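Local coordinates for protein mannan endo-1,4-beta-mannosidase (Bacillus subtilis, PDB 3CBW) that catalyses the random endo-hydrolysis of beta-1,4-mannosidic linkages in mannan, galactomannan and glucomannan, contributing to the breakdown of glucomannan, at residues D132-K135 with K136-S140; K192-E195 with R196-L199; S198-K201 with Q202-K206; D235-P238 with G239-Y242. The protein carries 3 engineered substitutions. All coordinates share one frame; numbering follows the deposited sequence. Where two conformers were deposited one is given.

Overall arrangement
All four contacts are local, made between residues a few positions apart, along a helix or round a turn, so none closes a long loop. First comes contact 1, in the short helix 131-138 that precedes helix 143-163. Contacts 2 and 3 follow on helix 194-214, the first at its N-terminal end; they overlap in Ser-198 and Leu-199. Contact 4 comes last, in the loop from strand 220-224 to strand 245-252. None of the four crosses another. In space, helix 194-214 lies in the middle: Tyr-134 and Leu-138 pack on Leu-199, while Tyr-204 OH reaches Tyr-242 O. Together they join helix 131-138, helix 194-214 and the 220-224 to 245-252 loop on the outside of the TIM barrel.

Contact 1: D132-K135 with K136-S140; sequences DQYK and KILDS. Engineered in segment 136-140: Lys-136 (natural residue Asn).
Lys-136, an engineered residue in place of the natural Asn, meets Asp-132 one turn back: its N-H gives a weak bond to Asp-132 O at 3.3 Å. Its CG, set beside the backbone N and anti to the carbonyl carbon (chi1 -67°), lies 3.5 Å from Asp-132 O, and from there the extended chain carries the ammonium group away from the turn. At Ile-137 the N-H bonds to Gln-133 O at 3.2 Å, and CG1 of Ile-137 runs alongside that same oxygen. A branched aliphatic suits this buried position. Leu-138 makes both backbone bonds and the apolar side-chain contact with Tyr-134. Its N-H is shared between two carbonyls, Tyr-134 O at 3.3 Å and, more weakly, Lys-135 O at 3.2 Å. Its CD1 comes up to the edge of the Tyr-134 ring, near the ring plane, 4.3 Å from Tyr-134 CD2. Tyrosine fits here because the ring can lie among apolar side chains of helix 194-214 while its hydroxyl bonds to Trp-184 O. At Asp-139 the chain leaves the helical conformation, though its N-H still bonds to Lys-136 O, three residues back, at 3.0 Å. Ser-140 OG, beyond it, receives Lys-206 NZ, which also holds Leu-138 O. The arrangement is that of a short amphipathic helix with its apolar face on helices 143-163 and 194-214, set between strand 108-114 and helix 143-163 of a TIM-barrel glycoside hydrolase of family 26.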
loop_
_atom_site.group_PDB
_atom_site.type_symbol
_atom_site.label_atom_id
_atom_site.label_comp_id
_atom_site.label_asym_id
_atom_site.label_seq_id
_atom_site.Cartn_x
_atom_site.Cartn_y
_atom_site.Cartn_z
ATOM N N ASP A 132 13.365 -23.681 1.166
ATOM C CA ASP A 132 14.047 -24.165 -0.036
ATOM C C ASP A 132 13.319 -23.706 -1.309
ATOM O O ASP A 132 13.963 -23.311 -2.290
ATOM C CB ASP A 132 14.182 -25.691 -0.013
ATOM C CG ASP A 132 15.297 -26.191 0.912
ATOM O OD1 ASP A 132 16.100 -25.384 1.431
ATOM O OD2 ASP A 132 15.363 -27.424 1.119
ATOM N N GLN A 133 11.984 -23.737 -1.298
ATOM C CA GLN A 133 11.208 -23.229 -2.425
ATOM C C GLN A 133 11.382 -21.718 -2.597
ATOM O O GLN A 133 11.516 -21.212 -3.719
ATOM C CB GLN A 133 9.734 -23.558 -2.245
ATOM C CG GLN A 133 9.403 -25.026 -2.449
ATOM C CD GLN A 133 7.963 -25.332 -2.111
ATOM O OE1 GLN A 133 7.486 -25.036 -1.011
ATOM N NE2 GLN A 133 7.250 -25.906 -3.064
ATOM N N TYR A 134 11.377 -21.004 -1.474
ATOM C CA TYR A 134 11.548 -19.552 -1.472
ATOM C C TYR A 134 12.921 -19.169 -2.055
ATOM O O TYR A 134 13.039 -18.218 -2.833
ATOM C CB TYR A 134 11.403 -19.059 -0.039
ATOM C CG TYR A 134 10.872 -17.657 0.187
ATOM C CD1 TYR A 134 9.681 -17.471 0.888
ATOM C CD2 TYR A 134 11.589 -16.525 -0.205
ATOM C CE1 TYR A 134 9.201 -16.201 1.175
ATOM C CE2 TYR A 134 11.110 -15.243 0.079
ATOM C CZ TYR A 134 9.914 -15.094 0.763
ATOM O OH TYR A 134 9.459 -13.826 1.043
ATOM N N LYS A 135 13.956 -19.931 -1.703
ATOM C CA LYS A 135 15.292 -19.691 -2.262
ATOM C C LYS A 135 15.297 -19.811 -3.776
ATOM O O LYS A 135 15.985 -19.041 -4.453
ATOM C CB LYS A 135 16.332 -20.642 -1.665
ATOM C CG LYS A 135 16.736 -20.313 -0.247
ATOM C CD LYS A 135 17.567 -21.433 0.374
ATOM C CE LYS A 135 18.227 -20.964 1.656
ATOM N NZ LYS A 135 19.383 -20.064 1.379
ATOM N N LYS A 136 14.554 -20.772 -4.315
ATOM C CA LYS A 136 14.476 -20.941 -5.767
ATOM C C LYS A 136 13.841 -19.726 -6.441
ATOM O O LYS A 136 14.290 -19.294 -7.503
ATOM C CB LYS A 136 13.708 -22.205 -6.131
ATOM C CG LYS A 136 14.433 -23.482 -5.727
ATOM C CD LYS A 136 13.630 -24.721 -6.093
ATOM C CE LYS A 136 14.410 -26.002 -5.806
ATOM N NZ LYS A 136 13.629 -27.190 -6.229
ATOM N N ILE A 137 12.801 -19.174 -5.819
ATOM C CA ILE A 137 12.118 -17.988 -6.340
ATOM C C ILE A 137 13.080 -16.804 -6.481
ATOM O O ILE A 137 12.956 -16.005 -7.409
ATOM C CB ILE A 137 10.906 -17.620 -5.438
ATOM C CG1 ILE A 137 9.840 -18.726 -5.526
ATOM C CG2 ILE A 137 10.352 -16.217 -5.791
ATOM C CD1 ILE A 137 8.672 -18.590 -4.534
ATOM N N LEU A 138 14.045 -16.708 -5.572
ATOM C CA LEU A 138 15.019 -15.615 -5.560
ATOM C C LEU A 138 16.074 -15.742 -6.640
ATOM O O LEU A 138 16.756 -14.767 -6.966
ATOM C CB LEU A 138 15.693 -15.529 -4.192
ATOM C CG LEU A 138 14.762 -15.058 -3.079
ATOM C CD1 LEU A 138 15.409 -15.272 -1.736
ATOM C CD2 LEU A 138 14.430 -13.590 -3.272
ATOM N N ASP A 139 16.195 -16.942 -7.195
ATOM C CA ASP A 139 17.241 -17.287 -8.143
ATOM C C ASP A 139 16.654 -17.183 -9.539
ATOM O O ASP A 139 15.855 -18.021 -9.944
ATOM C CB ASP A 139 17.732 -18.707 -7.831
ATOM C CG ASP A 139 18.794 -19.213 -8.796
ATOM O OD1 ASP A 139 19.067 -18.564 -9.830
ATOM O OD2 ASP A 139 19.336 -20.298 -8.504
ATOM N N SER A 140 17.060 -16.143 -10.269
ATOM C CA SER A 140 16.515 -15.852 -11.598
ATOM C C SER A 140 16.732 -16.972 -12.623
ATOM O O SER A 140 16.091 -16.987 -13.675
ATOM C CB SER A 140 17.073 -14.527 -12.131
ATOM O OG SER A 140 16.544 -13.430 -11.401
#

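Contact 2: K192-E195 with R196-L199; sequences KDNE and RISL
Asp-193 and Ile-197 are joined through the backbone as helix 194-214 begins, Ile-197 N bonding to Asp-193 O at 3.0 Å. Asn-194 O and Glu-195 O likewise receive the amides of Ser-198 and Leu-199. Asp-193 itself, its backbone extended, is the N-cap. With CG anti to its own backbone N (chi1 176°), its carboxylate reaches forward to the first turn, and Arg-196 N meets OD1 at 3.0 Å from well above the carboxylate plane, along a nearly straight N-H (165°). Aspartate suits this place because a short acid at the N-cap reaches an amide of the first turn; an alanine in its place would probably leave Arg-196 N without its capping acceptor and Asn-131 ND2 without OD2. Glu-195 bends at chi2 (63°), laying OE2 beside the Leu-199 methyl CD2 at 3.4 Å, and OE2 also forms a long, weak ion pair with Lys-135. Lys-192 CG rests on Ile-197 CD1 at 3.8 Å. Arg-196 is buried but well supplied: Asn-131 OD1, Gly-185 O and Ile-129 O accept from its guanidinium group. The charge of Asp-193 would probably be stabilised by the positive end of the helix dipole and by Arg-196 NE, 4.9 Å from its OD2 though not in contact.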
loop_
_atom_site.group_PDB
_atom_site.type_symbol
_atom_site.label_atom_id
_atom_site.label_comp_id
_atom_site.label_asym_id
_atom_site.label_seq_id
_atom_site.Cartn_x
_atom_site.Cartn_y
_atom_site.Cartn_z
ATOM N N LYS A 192 8.721 -17.068 14.659
ATOM C CA LYS A 192 9.923 -16.454 14.118
ATOM C C LYS A 192 10.711 -17.519 13.366
ATOM O O LYS A 192 10.875 -18.638 13.849
ATOM C CB LYS A 192 10.771 -15.819 15.221
ATOM C CG LYS A 192 11.782 -14.804 14.695
ATOM C CD LYS A 192 12.549 -14.135 15.819
ATOM C CE LYS A 192 13.433 -13.031 15.261
ATOM N NZ LYS A 192 14.114 -12.260 16.336
ATOM N N ASP A 193 11.132 -17.181 12.157
ATOM C CA ASP A 193 11.937 -18.047 11.310
ATOM C C ASP A 193 12.973 -17.090 10.747
ATOM O O ASP A 193 12.667 -16.261 9.889
ATOM C CB ASP A 193 11.031 -18.665 10.229
ATOM C CG ASP A 193 11.782 -19.536 9.209
ATOM O OD1 ASP A 193 13.006 -19.405 9.054
ATOM O OD2 ASP A 193 11.108 -20.330 8.517
ATOM N N ASN A 194 14.192 -17.175 11.268
ATOM C CA ASN A 194 15.242 -16.233 10.916
ATOM C C ASN A 194 15.588 -16.301 9.440
ATOM O O ASN A 194 15.823 -15.274 8.805
ATOM C CB ASN A 194 16.489 -16.504 11.758
ATOM C CG ASN A 194 16.316 -16.076 13.190
ATOM O OD1 ASN A 194 15.741 -15.024 13.467
ATOM N ND2 ASN A 194 16.809 -16.891 14.119
ATOM N N GLU A 195 15.597 -17.510 8.891
ATOM C CA GLU A 195 15.865 -17.674 7.472
ATOM C C GLU A 195 14.759 -17.055 6.620
ATOM O O GLU A 195 15.050 -16.387 5.630
ATOM C CB GLU A 195 16.092 -19.149 7.115
ATOM C CG GLU A 195 16.362 -19.397 5.616
ATOM C CD GLU A 195 17.632 -18.730 5.083
ATOM O OE1 GLU A 195 18.482 -18.275 5.881
ATOM O OE2 GLU A 195 17.785 -18.669 3.839
ATOM N N ARG A 196 13.499 -17.255 7.007
ATOM C CA ARG A 196 12.385 -16.635 6.276
ATOM C C ARG A 196 12.485 -15.109 6.290
ATOM O O ARG A 196 12.242 -14.462 5.262
ATOM C CB ARG A 196 11.031 -17.109 6.810
ATOM C CG ARG A 196 9.806 -16.492 6.118
ATOM C CD ARG A 196 9.756 -16.750 4.616
ATOM N NE ARG A 196 9.907 -18.169 4.272
ATOM C CZ ARG A 196 8.937 -18.960 3.819
ATOM N NH1 ARG A 196 7.689 -18.509 3.638
ATOM N NH2 ARG A 196 9.227 -20.224 3.534
ATOM N N ILE A 197 12.833 -14.531 7.436
ATOM C CA ILE A 197 12.993 -13.086 7.554
ATOM C C ILE A 197 14.076 -12.603 6.575
ATOM O O ILE A 197 13.877 -11.614 5.856
ATOM C CB ILE A 197 13.305 -12.697 9.021
ATOM C CG1 ILE A 197 12.061 -12.902 9.892
ATOM C CG2 ILE A 197 13.850 -11.266 9.130
ATOM C CD1 ILE A 197 12.339 -12.967 11.387
ATOM N N SER A 198 15.206 -13.314 6.518
ATOM C CA SER A 198 16.286 -12.958 5.597
ATOM C C SER A 198 15.843 -13.057 4.140
ATOM O O SER A 198 16.120 -12.165 3.317
ATOM C CB SER A 198 17.493 -13.860 5.830
ATOM O OG SER A 198 18.505 -13.548 4.894
ATOM N N LEU A 199 15.158 -14.150 3.815
ATOM C CA LEU A 199 14.683 -14.364 2.455
ATOM C C LEU A 199 13.652 -13.313 2.032
ATOM O O LEU A 199 13.654 -12.867 0.877
ATOM C CB LEU A 199 14.119 -15.778 2.292
ATOM C CG LEU A 199 15.125 -16.925 2.479
ATOM C CD1 LEU A 199 14.385 -18.269 2.502
ATOM C CD2 LEU A 199 16.212 -16.924 1.401
#

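Contact 3: S198-K201 with Q202-K206; sequences SLYK and QLYKK
Ser-198 O takes two N-H groups from one residue: Gln-202 N at 3.0 Å in the regular helical bond, and Gln-202 NE2 weakly at 3.4 Å. That same NE2 bonds to Ser-198 OG at 3.1 Å, with the hydroxyl oxygen lying in the amide plane. CG of Gln-202 sits beside its backbone N (chi1 -68°), and the extended chain then runs back along the helix to the serine, a reach glutamine is long enough to make. Putting an alanine at Ser-198 would probably cost the Gln-202 amide its bond to the hydroxyl, leaving the weak one to Ser-198 O and the group freer to turn. On another face, Tyr-200 and Tyr-204 lie side by side, pointing the same way. Tyr-200 OH meets the edge of the Tyr-204 ring, 3.5 Å from Tyr-204 CD1. Both are buried rings with polar ends, bonded to Leu-174 O and Tyr-242 O respectively. Leu-199 and Leu-203 pack on Tyr-134 of helix 131-138, Leu-203 also on Leu-148, while the Tyr-200 side chain lies about 8 Å from the side chain of Glu-176, probably the proton donor. The pattern is that of an amphipathic TIM-barrel helix, linking parallel strands 169-172 and 220-224.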
loop_
_atom_site.group_PDB
_atom_site.type_symbol
_atom_site.label_atom_id
_atom_site.label_comp_id
_atom_site.label_asym_id
_atom_site.label_seq_id
_atom_site.Cartn_x
_atom_site.Cartn_y
_atom_site.Cartn_z
ATOM N N SER A 198 15.206 -13.314 6.518
ATOM C CA SER A 198 16.286 -12.958 5.597
ATOM C C SER A 198 15.843 -13.057 4.140
ATOM O O SER A 198 16.120 -12.165 3.317
ATOM C CB SER A 198 17.493 -13.860 5.830
ATOM O OG SER A 198 18.505 -13.548 4.894
ATOM N N LEU A 199 15.158 -14.150 3.815
ATOM C CA LEU A 199 14.683 -14.364 2.455
ATOM C C LEU A 199 13.652 -13.313 2.032
ATOM O O LEU A 199 13.654 -12.867 0.877
ATOM C CB LEU A 199 14.119 -15.778 2.292
ATOM C CG LEU A 199 15.125 -16.925 2.479
ATOM C CD1 LEU A 199 14.385 -18.269 2.502
ATOM C CD2 LEU A 199 16.212 -16.924 1.401
ATOM N N TYR A 200 12.775 -12.925 2.953
ATOM C CA TYR A 200 11.826 -11.872 2.654
ATOM C C TYR A 200 12.555 -10.584 2.259
ATOM O O TYR A 200 12.201 -9.929 1.262
ATOM C CB TYR A 200 10.893 -11.581 3.834
ATOM C CG TYR A 200 10.038 -10.374 3.514
ATOM C CD1 TYR A 200 8.857 -10.522 2.796
ATOM C CD2 TYR A 200 10.452 -9.080 3.854
ATOM C CE1 TYR A 200 8.085 -9.416 2.439
ATOM C CE2 TYR A 200 9.692 -7.982 3.501
ATOM C CZ TYR A 200 8.512 -8.155 2.794
ATOM O OH TYR A 200 7.768 -7.047 2.468
ATOM N N LYS A 201 13.546 -10.197 3.056
ATOM C CA LYS A 201 14.291 -8.980 2.762
ATOM C C LYS A 201 14.928 -9.070 1.385
ATOM O O LYS A 201 14.910 -8.094 0.633
ATOM C CB LYS A 201 15.331 -8.680 3.836
ATOM C CG LYS A 201 14.740 -8.320 5.180
ATOM C CD LYS A 201 15.850 -8.127 6.175
ATOM C CE LYS A 201 15.346 -8.131 7.582
ATOM N NZ LYS A 201 16.489 -8.307 8.511
ATOM N N GLN A 202 15.473 -10.236 1.048
ATOM C CA GLN A 202 16.046 -10.459 -0.277
ATOM C C GLN A 202 15.005 -10.301 -1.375
ATOM O O GLN A 202 15.282 -9.701 -2.413
ATOM C CB GLN A 202 16.690 -11.836 -0.335
ATOM C CG GLN A 202 17.925 -11.945 0.533
ATOM C CD GLN A 202 18.469 -13.358 0.586
ATOM O OE1 GLN A 202 18.741 -13.960 -0.444
ATOM N NE2 GLN A 202 18.615 -13.897 1.793
ATOM N N LEU A 203 13.800 -10.813 -1.145
ATOM C CA LEU A 203 12.736 -10.711 -2.135
ATOM C C LEU A 203 12.275 -9.266 -2.334
ATOM O O LEU A 203 12.070 -8.820 -3.468
ATOM C CB LEU A 203 11.562 -11.613 -1.738
ATOM C CG LEU A 203 10.376 -11.645 -2.709
ATOM C CD1 LEU A 203 10.765 -12.203 -4.083
ATOM C CD2 LEU A 203 9.240 -12.459 -2.113
ATOM N N TYR A 204 12.122 -8.533 -1.238
ATOM C CA TYR A 204 11.736 -7.142 -1.333
ATOM C C TYR A 204 12.800 -6.375 -2.129
ATOM O O TYR A 204 12.470 -5.604 -3.040
ATOM C CB TYR A 204 11.550 -6.560 0.061
ATOM C CG TYR A 204 11.016 -5.154 0.057
ATOM C CD1 TYR A 204 9.717 -4.871 0.475
ATOM C CD2 TYR A 204 11.831 -4.096 -0.343
ATOM C CE1 TYR A 204 9.250 -3.548 0.479
ATOM C CE2 TYR A 204 11.383 -2.815 -0.357
ATOM C CZ TYR A 204 10.105 -2.538 0.041
ATOM O OH TYR A 204 9.731 -1.222 0.049
ATOM N N LYS A 205 14.072 -6.589 -1.801
ATOM C CA LYS A 205 15.153 -5.903 -2.507
ATOM C C LYS A 205 15.222 -6.308 -3.975
ATOM O O LYS A 205 15.533 -5.480 -4.822
ATOM C CB LYS A 205 16.482 -6.148 -1.818
ATOM C CG LYS A 205 16.579 -5.527 -0.450
ATOM C CD LYS A 205 17.938 -5.838 0.113
ATOM C CE LYS A 205 18.020 -5.632 1.586
ATOM N NZ LYS A 205 19.335 -6.157 2.047
ATOM N N LYS A 206 14.914 -7.566 -4.279
ATOM C CA LYS A 206 14.880 -8.031 -5.666
ATOM C C LYS A 206 13.816 -7.267 -6.457
ATOM O O LYS A 206 14.045 -6.832 -7.591
ATOM C CB LYS A 206 14.595 -9.525 -5.682
ATOM C CG LYS A 206 14.497 -10.160 -7.048
ATOM C CD LYS A 206 14.389 -11.673 -6.888
ATOM C CE LYS A 206 14.348 -12.378 -8.202
ATOM N NZ LYS A 206 15.707 -12.574 -8.784
#

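Contact 4: D235-P238 with G239-Y242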
loop_
_atom_site.group_PDB
_atom_site.type_symbol
_atom_site.label_atom_id
_atom_site.label_comp_id
_atom_site.label_asym_id
_atom_site.label_seq_id
_atom_site.Cartn_x
_atom_site.Cartn_y
_atom_site.Cartn_z
ATOM N N ASP A 235 11.142 -6.698 12.108
ATOM C CA ASP A 235 12.174 -7.668 11.761
ATOM C C ASP A 235 12.314 -7.829 10.252
ATOM O O ASP A 235 13.399 -8.108 9.760
ATOM C CB ASP A 235 11.911 -9.026 12.427
ATOM C CG ASP A 235 12.126 -8.999 13.936
ATOM O OD1 ASP A 235 12.749 -8.053 14.456
ATOM O OD2 ASP A 235 11.666 -9.946 14.604
ATOM N N PHE A 236 11.223 -7.622 9.524
ATOM C CA PHE A 236 11.217 -7.786 8.080
ATOM C C PHE A 236 11.658 -6.545 7.308
ATOM O O PHE A 236 11.703 -6.566 6.091
ATOM C CB PHE A 236 9.819 -8.191 7.631
ATOM C CG PHE A 236 9.428 -9.586 8.029
ATOM C CD1 PHE A 236 9.757 -10.659 7.216
ATOM C CD2 PHE A 236 8.700 -9.812 9.186
ATOM C CE1 PHE A 236 9.389 -11.944 7.561
ATOM C CE2 PHE A 236 8.334 -11.085 9.533
ATOM C CZ PHE A 236 8.679 -12.152 8.718
ATOM N N TYR A 237 11.988 -5.476 8.014
ATOM C CA TYR A 237 12.302 -4.210 7.353
ATOM C C TYR A 237 13.560 -4.372 6.516
ATOM O O TYR A 237 14.601 -4.732 7.041
ATOM C CB TYR A 237 12.539 -3.164 8.418
ATOM C CG TYR A 237 12.800 -1.765 7.946
ATOM C CD1 TYR A 237 11.854 -1.058 7.206
ATOM C CD2 TYR A 237 13.975 -1.112 8.312
ATOM C CE1 TYR A 237 12.083 0.256 6.817
ATOM C CE2 TYR A 237 14.211 0.194 7.939
ATOM C CZ TYR A 237 13.261 0.871 7.198
ATOM O OH TYR A 237 13.495 2.171 6.853
ATOM N N PRO A 238 13.470 -4.142 5.192
ATOM C CA PRO A 238 14.637 -4.407 4.361
ATOM C C PRO A 238 15.743 -3.361 4.469
ATOM O O PRO A 238 16.869 -3.631 4.047
ATOM C CB PRO A 238 14.054 -4.445 2.953
ATOM C CG PRO A 238 12.883 -3.553 3.012
ATOM C CD PRO A 238 12.300 -3.737 4.395
ATOM N N GLY A 239 15.430 -2.196 5.032
ATOM C CA GLY A 239 16.423 -1.142 5.216
ATOM C C GLY A 239 15.962 0.197 4.693
ATOM O O GLY A 239 15.069 0.286 3.831
ATOM N N ALA A 240 16.611 1.246 5.194
ATOM C CA ALA A 240 16.219 2.620 4.893
ATOM C C ALA A 240 16.365 2.989 3.430
ATOM O O ALA A 240 15.715 3.927 2.965
ATOM C CB ALA A 240 17.007 3.604 5.748
ATOM N N SER A 241 17.233 2.292 2.704
ATOM C CA SER A 241 17.400 2.636 1.290
ATOM C C SER A 241 16.354 2.033 0.350
ATOM O O SER A 241 16.372 2.321 -0.843
ATOM C CB SER A 241 18.807 2.298 0.810
ATOM O OG SER A 241 18.929 0.911 0.677
ATOM N N TYR A 242 15.416 1.242 0.886
ATOM C CA TYR A 242 14.441 0.556 0.047
ATOM C C TYR A 242 13.008 0.921 0.391
ATOM O O TYR A 242 12.097 0.390 -0.242
ATOM C CB TYR A 242 14.597 -0.971 0.137
ATOM C CG TYR A 242 16.033 -1.438 0.042
ATOM C CD1 TYR A 242 16.753 -1.378 -1.156
ATOM C CD2 TYR A 242 16.713 -1.845 1.189
ATOM C CE1 TYR A 242 18.090 -1.803 -1.210
ATOM C CE2 TYR A 242 18.030 -2.255 1.143
ATOM C CZ TYR A 242 18.706 -2.222 -0.047
ATOM O OH TYR A 242 20.022 -2.632 -0.065
#
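Tyr-237 swings its ring forward over Gly-239 because CG stands anti to the backbone N (chi1 -177°), while Tyr-242, with chi1 at -45°, turns its ring back toward Pro-238. Under one face of the Tyr-237 ring lies the backbone of Gly-239: its N sits 3.7 Å from the ring plane, offset toward the rim, and its CA makes an off-centre CH-pi contact, 4.2 Å from the Tyr-237 ring centroid. The Tyr-237 hydroxyl reaches further along the chain, to 3.4 Å from Ala-240 CA, and the small alanine side chain stays beside it. Glycine suits position 239, since at its phi of 129° a beta carbon would collide with Pro-238 O. Pro-238 offers two atoms to Tyr-242: its carbonyl oxygen lies at the ring edge, 3.4 Å from Tyr-242 CD2, and its CB is 4.1 Å from the same carbon. Proline, with no N-H to satisfy, suits a buried loop position; its ring also packs on Tyr-204 and Tyr-224. Between Gly-239 and Tyr-242 the chain makes a type I beta turn, closed by Tyr-242 N bonding to Gly-239 O at 3.1 Å. Ser-241 OG lies over the centre of one face of the Tyr-242 ring. This proline- and glycine-bearing loop bridges the neighbouring parallel strands 220-224 and 245-252, a non-helical variation on the beta-alpha-beta crossovers of a TIM barrel.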